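Local coordinates for flagellar hook-associated protein 2 (Helicobacter pylori, PDB 6IWY) that caps the distal tip of the growing flagellar filament, helping exported flagellin monomers to polymerise there and keeping them from leaking away, at residues Leu37-Leu45 with Asn118-Phe127. Sequence-based numbering, arbitrary orientation.
Sequences LAQGDINEL and NTGEDNRVYF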
loop_
_atom_site.group_PDB
_atom_site.type_symbol
_atom_site.label_atom_id
_atom_site.label_comp_id
_atom_site.label_asym_id
_atom_site.label_seq_id
_atom_site.Cartn_x
_atom_site.Cartn_y
_atom_site.Cartn_z
ATOM N N LEU A 37 -24.824 3.682 -2.824
ATOM C CA LEU A 37 -24.643 4.044 -1.438
ATOM C C LEU A 37 -23.161 4.139 -1.139
ATOM O O LEU A 37 -22.351 3.400 -1.702
ATOM C CB LEU A 37 -25.217 2.965 -0.536
ATOM C CG LEU A 37 -26.728 2.820 -0.406
ATOM C CD1 LEU A 37 -27.059 1.634 0.514
ATOM C CD2 LEU A 37 -27.301 4.133 0.139
ATOM N N ALA A 38 -22.815 5.037 -0.235
ATOM C CA ALA A 38 -21.446 5.169 0.235
ATOM C C ALA A 38 -21.064 3.923 1.049
ATOM O O ALA A 38 -21.893 3.381 1.767
ATOM C CB ALA A 38 -21.287 6.466 1.087
ATOM N N GLN A 39 -19.808 3.491 0.898
ATOM C CA GLN A 39 -19.287 2.227 1.436
ATOM C C GLN A 39 -17.894 2.432 2.019
ATOM O O GLN A 39 -17.125 3.228 1.517
ATOM C CB GLN A 39 -19.159 1.198 0.302
ATOM C CG GLN A 39 -20.399 0.305 0.023
ATOM C CD GLN A 39 -20.345 -0.349 -1.365
ATOM O OE1 GLN A 39 -19.300 -0.850 -1.795
ATOM N NE2 GLN A 39 -21.462 -0.293 -2.091
ATOM N N GLY A 40 -17.571 1.715 3.078
ATOM C CA GLY A 40 -16.187 1.564 3.514
ATOM C C GLY A 40 -15.539 0.395 2.764
ATOM O O GLY A 40 -16.191 -0.302 1.997
ATOM N N ASP A 41 -14.254 0.177 3.017
ATOM C CA ASP A 41 -13.477 -0.856 2.350
ATOM C C ASP A 41 -13.504 -2.132 3.197
ATOM O O ASP A 41 -13.508 -2.061 4.416
ATOM C CB ASP A 41 -12.031 -0.353 2.216
ATOM C CG ASP A 41 -11.349 -0.801 0.929
ATOM O OD1 ASP A 41 -10.291 -1.471 1.053
ATOM O OD2 ASP A 41 -11.836 -0.467 -0.189
ATOM N N ILE A 42 -13.516 -3.302 2.579
ATOM C CA ILE A 42 -13.437 -4.533 3.354
ATOM C C ILE A 42 -12.449 -5.451 2.700
ATOM O O ILE A 42 -12.641 -5.822 1.567
ATOM C CB ILE A 42 -14.799 -5.283 3.470
ATOM C CG1 ILE A 42 -15.834 -4.433 4.213
ATOM C CG2 ILE A 42 -14.623 -6.626 4.212
ATOM C CD1 ILE A 42 -17.233 -5.009 4.117
ATOM N N ASN A 43 -11.401 -5.819 3.424
ATOM C CA ASN A 43 -10.335 -6.635 2.866
ATOM C C ASN A 43 -10.022 -7.781 3.755
ATOM O O ASN A 43 -10.090 -7.667 5.003
ATOM C CB ASN A 43 -9.058 -5.832 2.771
ATOM C CG ASN A 43 -9.218 -4.605 1.958
ATOM O OD1 ASN A 43 -9.287 -4.680 0.732
ATOM N ND2 ASN A 43 -9.290 -3.465 2.616
ATOM N N GLU A 44 -9.653 -8.883 3.134
ATOM C CA GLU A 44 -9.065 -9.973 3.866
ATOM C C GLU A 44 -7.587 -9.777 3.761
ATOM O O GLU A 44 -7.107 -9.444 2.706
ATOM C CB GLU A 44 -9.421 -11.310 3.240
ATOM C CG GLU A 44 -10.847 -11.707 3.417
ATOM C CD GLU A 44 -11.205 -12.825 2.506
ATOM O OE1 GLU A 44 -10.308 -13.279 1.763
ATOM O OE2 GLU A 44 -12.380 -13.243 2.506
ATOM N N LEU A 45 -6.869 -10.019 4.837
ATOM C CA LEU A 45 -5.418 -9.978 4.810
ATOM C C LEU A 45 -4.891 -11.191 5.597
ATOM O O LEU A 45 -5.307 -11.418 6.714
ATOM C CB LEU A 45 -4.928 -8.666 5.438
ATOM C CG LEU A 45 -3.428 -8.486 5.683
ATOM C CD1 LEU A 45 -2.704 -8.133 4.383
ATOM C CD2 LEU A 45 -3.139 -7.435 6.778
ATOM N N ASN A 118 -14.527 4.613 7.744
ATOM C CA ASN A 118 -15.240 5.596 6.959
ATOM C C ASN A 118 -15.603 5.136 5.582
ATOM O O ASN A 118 -14.958 4.256 5.007
ATOM C CB ASN A 118 -14.338 6.799 6.783
ATOM C CG ASN A 118 -14.510 7.777 7.853
ATOM O OD1 ASN A 118 -15.626 8.046 8.263
ATOM N ND2 ASN A 118 -13.407 8.335 8.326
ATOM N N THR A 119 -16.613 5.780 5.031
ATOM C CA THR A 119 -17.081 5.468 3.703
ATOM C C THR A 119 -16.442 6.377 2.677
ATOM O O THR A 119 -15.620 7.208 3.009
ATOM C CB THR A 119 -18.592 5.636 3.630
ATOM O OG1 THR A 119 -18.910 7.028 3.656
ATOM C CG2 THR A 119 -19.275 4.927 4.796
ATOM N N GLY A 120 -16.830 6.221 1.418
ATOM C CA GLY A 120 -16.334 7.088 0.343
ATOM C C GLY A 120 -15.050 6.601 -0.332
ATOM O O GLY A 120 -14.173 5.999 0.289
ATOM N N GLU A 121 -14.948 6.910 -1.616
ATOM C CA GLU A 121 -13.804 6.585 -2.460
ATOM C C GLU A 121 -12.404 6.804 -1.882
ATOM O O GLU A 121 -11.530 5.967 -2.073
ATOM C CB GLU A 121 -13.903 7.407 -3.731
ATOM C CG GLU A 121 -13.089 6.844 -4.844
ATOM C CD GLU A 121 -13.305 7.569 -6.149
ATOM O OE1 GLU A 121 -13.177 6.886 -7.180
ATOM O OE2 GLU A 121 -13.584 8.797 -6.149
ATOM N N ASP A 122 -12.177 7.927 -1.203
ATOM C CA ASP A 122 -10.862 8.215 -0.599
ATOM C C ASP A 122 -10.411 7.185 0.448
ATOM O O ASP A 122 -9.313 7.293 0.988
ATOM C CB ASP A 122 -10.864 9.600 0.070
ATOM C CG ASP A 122 -10.913 10.742 -0.923
ATOM O OD1 ASP A 122 -10.899 10.477 -2.155
ATOM O OD2 ASP A 122 -10.954 11.915 -0.467
ATOM N N ASN A 123 -11.238 6.192 0.760
ATOM C CA ASN A 123 -10.845 5.222 1.789
ATOM C C ASN A 123 -10.531 3.852 1.265
ATOM O O ASN A 123 -10.575 2.890 2.002
ATOM C CB ASN A 123 -11.890 5.147 2.911
ATOM C CG ASN A 123 -11.890 6.392 3.768
ATOM O OD1 ASN A 123 -11.108 6.503 4.715
ATOM N ND2 ASN A 123 -12.748 7.350 3.422
ATOM N N ARG A 124 -10.171 3.745 -0.000
ATOM C CA ARG A 124 -9.750 2.442 -0.490
ATOM C C ARG A 124 -8.446 2.174 0.230
ATOM O O ARG A 124 -7.752 3.132 0.580
ATOM C CB ARG A 124 -9.635 2.435 -1.994
ATOM C CG ARG A 124 -11.002 2.575 -2.639
ATOM C CD ARG A 124 -10.937 2.562 -4.136
ATOM N NE ARG A 124 -10.613 1.237 -4.672
ATOM C CZ ARG A 124 -10.414 0.972 -5.966
ATOM N NH1 ARG A 124 -10.509 1.942 -6.876
ATOM N NH2 ARG A 124 -10.137 -0.287 -6.358
ATOM N N VAL A 125 -8.162 0.914 0.559
ATOM C CA VAL A 125 -6.873 0.566 1.152
ATOM C C VAL A 125 -5.945 -0.052 0.098
ATOM O O VAL A 125 -6.246 -1.059 -0.492
ATOM C CB VAL A 125 -7.011 -0.391 2.310
ATOM C CG1 VAL A 125 -5.648 -0.785 2.783
ATOM C CG2 VAL A 125 -7.763 0.231 3.473
ATOM N N TYR A 126 -4.806 0.561 -0.139
ATOM C CA TYR A 126 -3.889 0.057 -1.135
ATOM C C TYR A 126 -2.737 -0.504 -0.372
ATOM O O TYR A 126 -2.061 0.235 0.299
ATOM C CB TYR A 126 -3.440 1.162 -2.073
ATOM C CG TYR A 126 -4.552 1.615 -2.961
ATOM C CD1 TYR A 126 -5.275 2.763 -2.682
ATOM C CD2 TYR A 126 -4.912 0.871 -4.053
ATOM C CE1 TYR A 126 -6.332 3.161 -3.505
ATOM C CE2 TYR A 126 -5.947 1.247 -4.867
ATOM C CZ TYR A 126 -6.656 2.390 -4.590
ATOM O OH TYR A 126 -7.687 2.739 -5.430
ATOM N N PHE A 127 -2.532 -1.815 -0.445
ATOM C CA PHE A 127 -1.438 -2.457 0.257
ATOM C C PHE A 127 -0.197 -2.324 -0.584
ATOM O O PHE A 127 -0.287 -2.242 -1.785
ATOM C CB PHE A 127 -1.764 -3.933 0.505
ATOM C CG PHE A 127 -2.909 -4.121 1.426
ATOM C CD1 PHE A 127 -4.168 -4.403 0.935
ATOM C CD2 PHE A 127 -2.738 -3.964 2.787
ATOM C CE1 PHE A 127 -5.231 -4.542 1.799
ATOM C CE2 PHE A 127 -3.786 -4.085 3.656
ATOM C CZ PHE A 127 -5.040 -4.367 3.169
#
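Asp41 and Val125 meet through a weak hydrogen bond, Val125 N to Asp41 OD1 at 3.2 Å. The same oxygen takes a second, shorter bond from two residues further along the chain: Asn43 ND2 donates to Asp41 OD1 at 2.7 Å, on the anti side of the carboxylate. Two N-H groups therefore share this oxygen, one of them weakly. Asn43 ND2 passes obliquely by Val125, 3.8 Å from its CB. Asn43 CG lies anti to the carbonyl carbon, chi1 -57°, which lets the amide reach both Asp41 OD1 and the edge of the Phe127 ring, CG to CE1 4.0 Å, with the two planes 85° apart. Val125 CG1 sits over one face of that ring, offset toward its rim, and Leu45 CD1 makes an apolar contact with Phe127 CE2 at 4.3 Å.

The contact joins two antiparallel sheets of the FliD fragment. Strand 42-49 pairs with strands 110-116 and 359-361, while strand 126-127 edges the sheet of strands 61-67 and 70-76. Chain 118-125 bridges them through a short 3-10 turn.

At the other end, Gly120 N bonds weakly to Gln39 O at 3.0 Å. Thr119 OG1 packs on Ala38 CB and hydrogen-bonds Pro380 O. Farther out, Ala365 N holds Asp41 OD2, and Asn361 ND2 holds Asn43 OD1. Arg124 turns its guanidinium to a salt bridge with Asp212.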